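Local coordinates for periplasmic cell division protein (SufI) (Aquifex aeolicus, PDB 6SYY) that probably oxidises substrates at one copper and passes the electrons to a three-copper cluster that reduces dioxygen to water, as multicopper oxidases do, at residues 48-53 with 234-239; 285-290 with 380-385; 391-396 with 438-443. One frame throughout, in Å; residues are numbered along the deposited sequence.

Interaction 1: residues 48-53 with 234-239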
loop_
_atom_site.group_PDB
_atom_site.type_symbol
_atom_site.label_atom_id
_atom_site.label_comp_id
_atom_site.label_asym_id
_atom_site.label_seq_id
_atom_site.Cartn_x
_atom_site.Cartn_y
_atom_site.Cartn_z
ATOM N N SER A 48 -9.257 10.528 19.541
ATOM C CA SER A 48 -7.849 10.164 19.655
ATOM C C SER A 48 -7.486 9.109 18.614
ATOM O O SER A 48 -8.187 8.103 18.460
ATOM C CB SER A 48 -7.555 9.644 21.059
ATOM O OG SER A 48 -6.253 9.099 21.135
ATOM N N LEU A 49 -6.390 9.344 17.895
ATOM C CA LEU A 49 -5.980 8.429 16.838
ATOM C C LEU A 49 -5.740 7.034 17.398
ATOM O O LEU A 49 -4.954 6.853 18.332
ATOM C CB LEU A 49 -4.715 8.938 16.150
ATOM C CG LEU A 49 -4.151 7.945 15.132
ATOM C CD1 LEU A 49 -5.051 7.876 13.915
ATOM C CD2 LEU A 49 -2.730 8.292 14.735
ATOM N N ASN A 50 -6.424 6.051 16.827
ATOM C CA ASN A 50 -6.181 4.667 17.196
ATOM C C ASN A 50 -4.824 4.227 16.665
ATOM O O ASN A 50 -4.481 4.497 15.511
ATOM C CB ASN A 50 -7.293 3.773 16.643
ATOM C CG ASN A 50 -6.989 2.297 16.797
ATOM O OD1 ASN A 50 -6.862 1.793 17.912
ATOM N ND2 ASN A 50 -6.886 1.590 15.673
ATOM N N ILE A 51 -4.036 3.585 17.516
ATOM C CA ILE A 51 -2.769 2.974 17.128
ATOM C C ILE A 51 -2.978 1.465 17.114
ATOM O O ILE A 51 -3.291 0.884 18.161
ATOM C CB ILE A 51 -1.624 3.356 18.082
ATOM C CG1 ILE A 51 -1.362 4.864 18.046
ATOM C CG2 ILE A 51 -0.360 2.583 17.724
ATOM C CD1 ILE A 51 -1.031 5.389 16.674
ATOM N N PRO A 52 -2.831 0.797 15.972
ATOM C CA PRO A 52 -3.100 -0.644 15.928
ATOM C C PRO A 52 -2.157 -1.408 16.842
ATOM O O PRO A 52 -1.054 -0.953 17.155
ATOM C CB PRO A 52 -2.865 -1.009 14.456
ATOM C CG PRO A 52 -2.953 0.285 13.712
ATOM C CD PRO A 52 -2.443 1.328 14.657
ATOM N N GLY A 53 -2.614 -2.571 17.288
ATOM C CA GLY A 53 -1.729 -3.490 17.966
ATOM C C GLY A 53 -0.662 -4.005 17.022
ATOM O O GLY A 53 -0.725 -3.843 15.804
ATOM N N ASN A 234 -6.410 4.792 10.573
ATOM C CA ASN A 234 -6.425 3.628 11.453
ATOM C C ASN A 234 -7.828 3.378 11.997
ATOM O O ASN A 234 -8.014 3.078 13.177
ATOM C CB ASN A 234 -5.418 3.795 12.590
ATOM C CG ASN A 234 -4.044 4.156 12.086
ATOM O OD1 ASN A 234 -3.710 3.890 10.932
ATOM N ND2 ASN A 234 -3.235 4.768 12.947
ATOM N N LEU A 235 -8.823 3.517 11.117
ATOM C CA LEU A 235 -10.238 3.371 11.466
ATOM C C LEU A 235 -10.668 4.369 12.536
ATOM O O LEU A 235 -11.527 4.064 13.368
ATOM C CB LEU A 235 -10.572 1.942 11.909
ATOM C CG LEU A 235 -10.766 0.912 10.799
ATOM C CD1 LEU A 235 -11.359 -0.352 11.370
ATOM C CD2 LEU A 235 -11.650 1.464 9.686
ATOM N N THR A 236 -10.086 5.567 12.523
ATOM C CA THR A 236 -10.475 6.628 13.442
ATOM C C THR A 236 -11.029 7.798 12.644
ATOM O O THR A 236 -10.298 8.384 11.825
ATOM C CB THR A 236 -9.298 7.090 14.302
ATOM O OG1 THR A 236 -8.641 5.950 14.866
ATOM C CG2 THR A 236 -9.784 7.999 15.426
ATOM N N PRO A 237 -12.290 8.174 12.839
ATOM C CA PRO A 237 -12.825 9.351 12.150
ATOM C C PRO A 237 -12.430 10.639 12.856
ATOM O O PRO A 237 -12.382 10.706 14.088
ATOM C CB PRO A 237 -14.340 9.130 12.217
ATOM C CG PRO A 237 -14.525 8.382 13.498
ATOM C CD PRO A 237 -13.313 7.492 13.650
ATOM N N ASN A 238 -12.153 11.665 12.055
ATOM C CA ASN A 238 -11.809 12.993 12.549
ATOM C C ASN A 238 -10.758 12.922 13.662
ATOM O O ASN A 238 -11.013 13.346 14.792
ATOM C CB ASN A 238 -13.059 13.716 13.033
ATOM C CG ASN A 238 -12.821 15.195 13.294
ATOM O OD1 ASN A 238 -11.874 15.783 12.770
ATOM N ND2 ASN A 238 -13.684 15.803 14.105
ATOM N N PRO A 239 -9.578 12.376 13.382
ATOM C CA PRO A 239 -8.636 12.066 14.459
ATOM C C PRO A 239 -7.719 13.223 14.841
ATOM O O PRO A 239 -7.469 14.155 14.074
ATOM C CB PRO A 239 -7.825 10.899 13.874
ATOM C CG PRO A 239 -7.841 11.141 12.405
ATOM C CD PRO A 239 -9.113 11.878 12.075
#
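A tight hairpin turn receives a connecting loop here: N234 and T236, at the turn between strands 230-233 and 236-237, grip the backbone and amide of N50. N234 and L235, both with left-handed backbone angles, form the two-residue turn (type I'-like); the carbonyl of N234 and OG1 of T236 face N50. Three hydrogen bonds follow. N50 N gives its proton to T236 OG1 at 3.0 Å. At the other end of the same residue, N50 O accepts from N234 ND2 at 2.9 Å, almost in line with its own carbonyl and close to the plane of the N234 amide. The third bond runs from N50 ND2 to N234 O at 3.1 Å. With CG anti to the backbone N (chi1 171°), the N50 side chain swings over to that carbonyl, and the two asparagine amides stand nearly perpendicular, 81° apart. Beside this polar patch, L49 CD1 lies 3.7 Å from N234 ND2 and 4.1 Å from P239 CB, while P52 CD closes on N234 ND2 at 3.9 Å. T236 CG2 rests against S48 O.

The N234 amide has further partners: ND2 also bonds P202 O, and OD1 accepts from I204 N, both on strand 200-208. Replacing N234 by a leucine would probably leave N50 O and P202 O without their shared donor and I204 N without its side-chain acceptor. The loop 48-53 passes from strand 47-48, paired with strand 239-244, to strand 54-56, which belongs to a different sheet. A buried amide with three hydrogen bonds thus ties this crossing chain both to the hairpin and to strand 200-208, through polar pairing more than apolar packing.

Interaction 2: residues 285-290 with 380-385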
loop_
_atom_site.group_PDB
_atom_site.type_symbol
_atom_site.label_atom_id
_atom_site.label_comp_id
_atom_site.label_asym_id
_atom_site.label_seq_id
_atom_site.Cartn_x
_atom_site.Cartn_y
_atom_site.Cartn_z
ATOM N N ASP A 285 17.804 6.517 -0.522
ATOM C CA ASP A 285 19.222 6.647 -0.208
ATOM C C ASP A 285 19.456 7.739 0.833
ATOM O O ASP A 285 20.227 7.548 1.781
ATOM C CB ASP A 285 20.022 6.916 -1.485
ATOM C CG ASP A 285 19.542 8.154 -2.231
ATOM O OD1 ASP A 285 18.320 8.418 -2.232
ATOM O OD2 ASP A 285 20.387 8.867 -2.813
ATOM N N THR A 286 18.797 8.880 0.679
ATOM C CA THR A 286 18.910 10.014 1.583
ATOM C C THR A 286 17.520 10.585 1.807
ATOM O O THR A 286 16.612 10.348 1.003
ATOM C CB THR A 286 19.816 11.118 1.021
ATOM O OG1 THR A 286 19.187 11.699 -0.129
ATOM C CG2 THR A 286 21.186 10.573 0.638
ATOM N N PRO A 287 17.319 11.338 2.888
ATOM C CA PRO A 287 16.030 12.017 3.071
ATOM C C PRO A 287 15.794 13.053 1.980
ATOM O O PRO A 287 16.724 13.712 1.512
ATOM C CB PRO A 287 16.163 12.671 4.452
ATOM C CG PRO A 287 17.212 11.874 5.146
ATOM C CD PRO A 287 18.179 11.462 4.079
ATOM N N LYS A 288 14.532 13.186 1.573
ATOM C CA LYS A 288 14.123 14.131 0.536
ATOM C C LYS A 288 13.147 15.121 1.156
ATOM O O LYS A 288 12.017 14.752 1.495
ATOM C CB LYS A 288 13.484 13.410 -0.652
ATOM C CG LYS A 288 14.256 12.196 -1.146
ATOM C CD LYS A 288 15.640 12.557 -1.661
ATOM C CE LYS A 288 16.421 11.306 -2.047
ATOM N NZ LYS A 288 17.727 11.624 -2.698
ATOM N N GLU A 289 13.579 16.372 1.306
ATOM C CA GLU A 289 12.739 17.393 1.917
ATOM C C GLU A 289 11.662 17.844 0.937
ATOM O O GLU A 289 11.953 18.170 -0.218
ATOM C CB GLU A 289 13.579 18.590 2.368
ATOM C CG GLU A 289 12.759 19.669 3.055
ATOM C CD GLU A 289 13.601 20.786 3.640
ATOM O OE1 GLU A 289 14.828 20.607 3.797
ATOM O OE2 GLU A 289 13.026 21.849 3.947
ATOM N N VAL A 290 10.413 17.842 1.397
ATOM C CA VAL A 290 9.265 18.229 0.588
ATOM C C VAL A 290 8.326 19.048 1.461
ATOM O O VAL A 290 8.528 19.190 2.668
ATOM C CB VAL A 290 8.511 17.014 0.010
ATOM C CG1 VAL A 290 9.420 16.186 -0.881
ATOM C CG2 VAL A 290 7.925 16.168 1.139
ATOM N N GLN A 380 22.227 11.910 7.245
ATOM C CA GLN A 380 22.521 12.253 5.860
ATOM C C GLN A 380 22.157 11.109 4.919
ATOM O O GLN A 380 21.634 11.343 3.822
ATOM C CB GLN A 380 23.997 12.622 5.714
ATOM C CG GLN A 380 24.431 13.819 6.545
ATOM C CD GLN A 380 24.007 15.143 5.936
ATOM O OE1 GLN A 380 23.407 15.182 4.861
ATOM N NE2 GLN A 380 24.326 16.238 6.619
ATOM N N ARG A 381 22.416 9.867 5.327
ATOM C CA ARG A 381 22.179 8.700 4.490
ATOM C C ARG A 381 21.264 7.711 5.202
ATOM O O ARG A 381 21.342 7.543 6.423
ATOM C CB ARG A 381 23.503 8.027 4.099
ATOM C CG ARG A 381 24.098 8.579 2.801
ATOM C CD ARG A 381 25.607 8.389 2.718
ATOM N NE ARG A 381 26.317 9.217 3.691
ATOM C CZ ARG A 381 27.640 9.332 3.754
ATOM N NH1 ARG A 381 28.409 8.675 2.895
ATOM N NH2 ARG A 381 28.196 10.108 4.676
ATOM N N LEU A 382 20.392 7.068 4.429
ATOM C CA LEU A 382 19.409 6.118 4.938
ATOM C C LEU A 382 19.691 4.680 4.539
ATOM O O LEU A 382 19.497 3.773 5.353
ATOM C CB LEU A 382 18.007 6.497 4.446
ATOM C CG LEU A 382 17.456 7.851 4.883
ATOM C CD1 LEU A 382 16.262 8.243 4.031
ATOM C CD2 LEU A 382 17.076 7.801 6.353
ATOM N N SER A 383 20.136 4.448 3.309
ATOM C CA SER A 383 20.339 3.096 2.794
ATOM C C SER A 383 21.017 3.202 1.436
ATOM O O SER A 383 21.283 4.298 0.932
ATOM C CB SER A 383 19.019 2.338 2.673
ATOM O OG SER A 383 18.232 2.899 1.636
ATOM N N GLU A 384 21.284 2.046 0.842
ATOM C CA GLU A 384 21.809 1.964 -0.512
ATOM C C GLU A 384 20.688 1.521 -1.439
ATOM O O GLU A 384 20.118 0.441 -1.259
ATOM C CB GLU A 384 22.989 0.995 -0.589
ATOM C CG GLU A 384 24.187 1.428 0.237
ATOM C CD GLU A 384 24.736 2.774 -0.197
ATOM O OE1 GLU A 384 24.690 3.070 -1.411
ATOM O OE2 GLU A 384 25.208 3.540 0.674
ATOM N N VAL A 385 20.359 2.367 -2.405
ATOM C CA VAL A 385 19.440 2.019 -3.479
ATOM C C VAL A 385 20.287 1.909 -4.740
ATOM O O VAL A 385 20.707 2.922 -5.311
ATOM C CB VAL A 385 18.319 3.049 -3.641
ATOM C CG1 VAL A 385 17.352 2.601 -4.723
ATOM C CG2 VAL A 385 17.601 3.258 -2.322
#
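L382 CD1 lies over one face of the flat peptide joining T286 to P287, 3.5 Å from both T286 C and P287 N. Close to the plane of that same peptide, at the side where T286 CB and P287 CD lie, comes the carbonyl oxygen of Q380, 3.3 Å from T286 CG2. The leucine gets there because its CG stands anti to its carbonyl carbon (chi1 -62°), and the proline ring then slants across it, with P287 CD 3.7 Å from L382 CD1. I277 and, from helix 183-192, L188 also touch L382.

The second flat group is the carbonyl of D285. L382 N bonds D285 O at 2.7 Å, the N-H pointing almost straight at the oxygen (173°) although the donor stands 34° from the carbonyl plane. S383 N adds a weak bond to this oxygen. In return S383 O receives a CA-H contact from D285 CA at 3.3 Å.

D285 and T286 form the corner where strand 282-290 turns, in the second cupredoxin-like domain, and 380-385 belongs to the long linker that leaves strand 361-370 for the third domain's strand 394-402. S383 OG bonds L284 O, just before the corner. From the strand beyond the corner, K288 NZ reaches back to T286 OG1 at 3.0 Å and forms a salt bridge with D285 OD1, its hydrogen bond there weak. V385 CG2 packs 3.7 Å from D285 N, a buried amide that has no hydrogen-bond partner in the model.

Interaction 3: residues 391-396 with 438-443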
loop_
_atom_site.group_PDB
_atom_site.type_symbol
_atom_site.label_atom_id
_atom_site.label_comp_id
_atom_site.label_asym_id
_atom_site.label_seq_id
_atom_site.Cartn_x
_atom_site.Cartn_y
_atom_site.Cartn_z
ATOM N N ASP A 391 20.895 -0.827 -19.722
ATOM C CA ASP A 391 21.468 -1.012 -21.048
ATOM C C ASP A 391 21.083 -2.379 -21.595
ATOM O O ASP A 391 21.196 -3.393 -20.897
ATOM C CB ASP A 391 22.989 -0.872 -20.995
ATOM C CG ASP A 391 23.434 0.418 -20.337
ATOM O OD1 ASP A 391 22.566 1.264 -20.032
ATOM O OD2 ASP A 391 24.653 0.584 -20.120
ATOM N N GLY A 392 20.617 -2.408 -22.843
ATOM C CA GLY A 392 20.230 -3.659 -23.466
ATOM C C GLY A 392 19.037 -4.349 -22.843
ATOM O O GLY A 392 18.868 -5.557 -23.026
ATOM N N ALA A 393 18.206 -3.619 -22.108
ATOM C CA ALA A 393 17.025 -4.201 -21.494
ATOM C C ALA A 393 15.895 -4.332 -22.507
ATOM O O ALA A 393 15.793 -3.559 -23.462
ATOM C CB ALA A 393 16.563 -3.347 -20.315
ATOM N N GLN A 394 15.041 -5.326 -22.291
ATOM C CA GLN A 394 13.843 -5.466 -23.104
ATOM C C GLN A 394 12.804 -4.439 -22.673
ATOM O O GLN A 394 12.666 -4.130 -21.487
ATOM C CB GLN A 394 13.262 -6.875 -22.984
ATOM C CG GLN A 394 14.194 -7.978 -23.446
ATOM C CD GLN A 394 13.546 -9.343 -23.366
ATOM O OE1 GLN A 394 12.320 -9.459 -23.371
ATOM N NE2 GLN A 394 14.365 -10.385 -23.284
ATOM N N VAL A 395 12.074 -3.909 -23.646
ATOM C CA VAL A 395 10.987 -2.975 -23.389
ATOM C C VAL A 395 9.668 -3.721 -23.516
ATOM O O VAL A 395 9.462 -4.489 -24.465
ATOM C CB VAL A 395 11.034 -1.774 -24.348
ATOM C CG1 VAL A 395 9.879 -0.820 -24.053
ATOM C CG2 VAL A 395 12.369 -1.063 -24.231
ATOM N N GLN A 396 8.779 -3.504 -22.556
ATOM C CA GLN A 396 7.434 -4.062 -22.572
ATOM C C GLN A 396 6.472 -2.890 -22.450
ATOM O O GLN A 396 6.401 -2.251 -21.394
ATOM C CB GLN A 396 7.248 -5.065 -21.433
ATOM C CG GLN A 396 6.276 -6.182 -21.736
ATOM C CD GLN A 396 6.717 -7.028 -22.909
ATOM O OE1 GLN A 396 7.645 -7.832 -22.798
ATOM N NE2 GLN A 396 6.055 -6.851 -24.047
ATOM N N VAL A 438 16.364 -7.857 -17.227
ATOM C CA VAL A 438 16.006 -6.476 -16.945
ATOM C C VAL A 438 14.991 -6.039 -17.988
ATOM O O VAL A 438 15.215 -6.201 -19.193
ATOM C CB VAL A 438 17.242 -5.564 -16.954
ATOM C CG1 VAL A 438 16.831 -4.129 -16.650
ATOM C CG2 VAL A 438 18.259 -6.052 -15.938
ATOM N N VAL A 439 13.865 -5.507 -17.527
ATOM C CA VAL A 439 12.774 -5.086 -18.395
ATOM C C VAL A 439 12.425 -3.644 -18.068
ATOM O O VAL A 439 12.303 -3.279 -16.893
ATOM C CB VAL A 439 11.533 -5.986 -18.234
ATOM C CG1 VAL A 439 10.438 -5.559 -19.203
ATOM C CG2 VAL A 439 11.904 -7.444 -18.448
ATOM N N ILE A 440 12.280 -2.825 -19.101
ATOM C CA ILE A 440 11.687 -1.502 -18.975
ATOM C C ILE A 440 10.213 -1.631 -19.324
ATOM O O ILE A 440 9.863 -1.983 -20.456
ATOM C CB ILE A 440 12.380 -0.475 -19.881
ATOM C CG1 ILE A 440 13.840 -0.290 -19.462
ATOM C CG2 ILE A 440 11.632 0.853 -19.847
ATOM C CD1 ILE A 440 14.598 0.701 -20.324
ATOM N N ILE A 441 9.347 -1.372 -18.356
ATOM C CA ILE A 441 7.913 -1.368 -18.590
ATOM C C ILE A 441 7.481 0.062 -18.862
ATOM O O ILE A 441 7.885 0.992 -18.153
ATOM C CB ILE A 441 7.148 -1.975 -17.403
ATOM C CG1 ILE A 441 7.465 -3.465 -17.286
ATOM C CG2 ILE A 441 5.652 -1.768 -17.570
ATOM C CD1 ILE A 441 6.629 -4.182 -16.247
ATOM N N GLU A 442 6.670 0.237 -19.896
ATOM C CA GLU A 442 6.258 1.547 -20.384
ATOM C C GLU A 442 4.738 1.607 -20.310
ATOM O O GLU A 442 4.045 1.130 -21.215
ATOM C CB GLU A 442 6.763 1.770 -21.808
ATOM C CG GLU A 442 6.435 3.123 -22.385
ATOM C CD GLU A 442 7.062 3.317 -23.742
ATOM O OE1 GLU A 442 7.768 2.389 -24.195
ATOM O OE2 GLU A 442 6.850 4.388 -24.349
ATOM N N TYR A 443 4.223 2.174 -19.226
ATOM C CA TYR A 443 2.791 2.383 -19.098
ATOM C C TYR A 443 2.374 3.571 -19.953
ATOM O O TYR A 443 2.957 4.654 -19.849
ATOM C CB TYR A 443 2.408 2.625 -17.642
ATOM C CG TYR A 443 2.557 1.417 -16.746
ATOM C CD1 TYR A 443 1.806 0.273 -16.965
ATOM C CD2 TYR A 443 3.429 1.433 -15.666
ATOM C CE1 TYR A 443 1.930 -0.834 -16.140
ATOM C CE2 TYR A 443 3.559 0.335 -14.836
ATOM C CZ TYR A 443 2.805 -0.797 -15.080
ATOM O OH TYR A 443 2.929 -1.895 -14.259
#
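The A393 methyl, CB, sits in the notch between V438 and I440, 3.8 Å from V438 CG1 and looser against I440 CG1, with V438 O pressed up to it at 3.3 Å. It lies just ahead of strand 394-396, which runs parallel to 438-443; the short axes come within 4.6 Å at an angle of 29°. On the face of I440, the fork of V395 follows: CG2 leans toward I440 CB, and CG1 reaches E442 OE1 at 3.8 Å. On the opposite face V439 CG1 sits in the dip between Q394 O, 3.5 Å away, and Q396 CB. V439 holds CG1 anti to its backbone N (chi1 -177°), which points that branch at the neighbouring strand. The Q396 chain, bent at chi2, ends away from the pair, packing on F431 and Q433.

Between the bumps runs a backbone ladder. V438 O accepts from Q394 N, Q394 O from I440 N at 2.7 Å, I440 O from Q396 N at 2.8 Å, and Q396 O from E442 N. CA-H contacts from V439, V395 and I441 share three of these oxygens. Strand 437-445 lies inside the sheet, between strands 394-402 and 488-495. This is a mixed sheet of the third cupredoxin-like domain, and 394-402 with 437-445 is its parallel pair. I441 points to the face that also holds V439 and Q396, its side chain about 10 Å from that of the copper ligand H454. Since the backbone supplies the polar bonds, branched aliphatic side chains can occupy both faces without leaving these carbonyls unsatisfied.

The three contacts come in series along the chain, each closing before the next opens. Interaction 1 ties the N-terminal loop to the 234-239 hairpin, and interaction 2 reaches the same group of strands, centred 29 Å away, where the linker passes the corner of strand 282-290. The linker then leads into interaction 3 at the start of strand 394-402, centred 26 Å from interaction 2. Interactions 1 and 3 lie on opposite sides of the chain's centre, their centres 42 Å apart, and none of the three touch. Two of them thus probably accompany passages of the chain between cupredoxin-like domains, while the third builds a sheet of the domain that supplies H454 and H456 to copper.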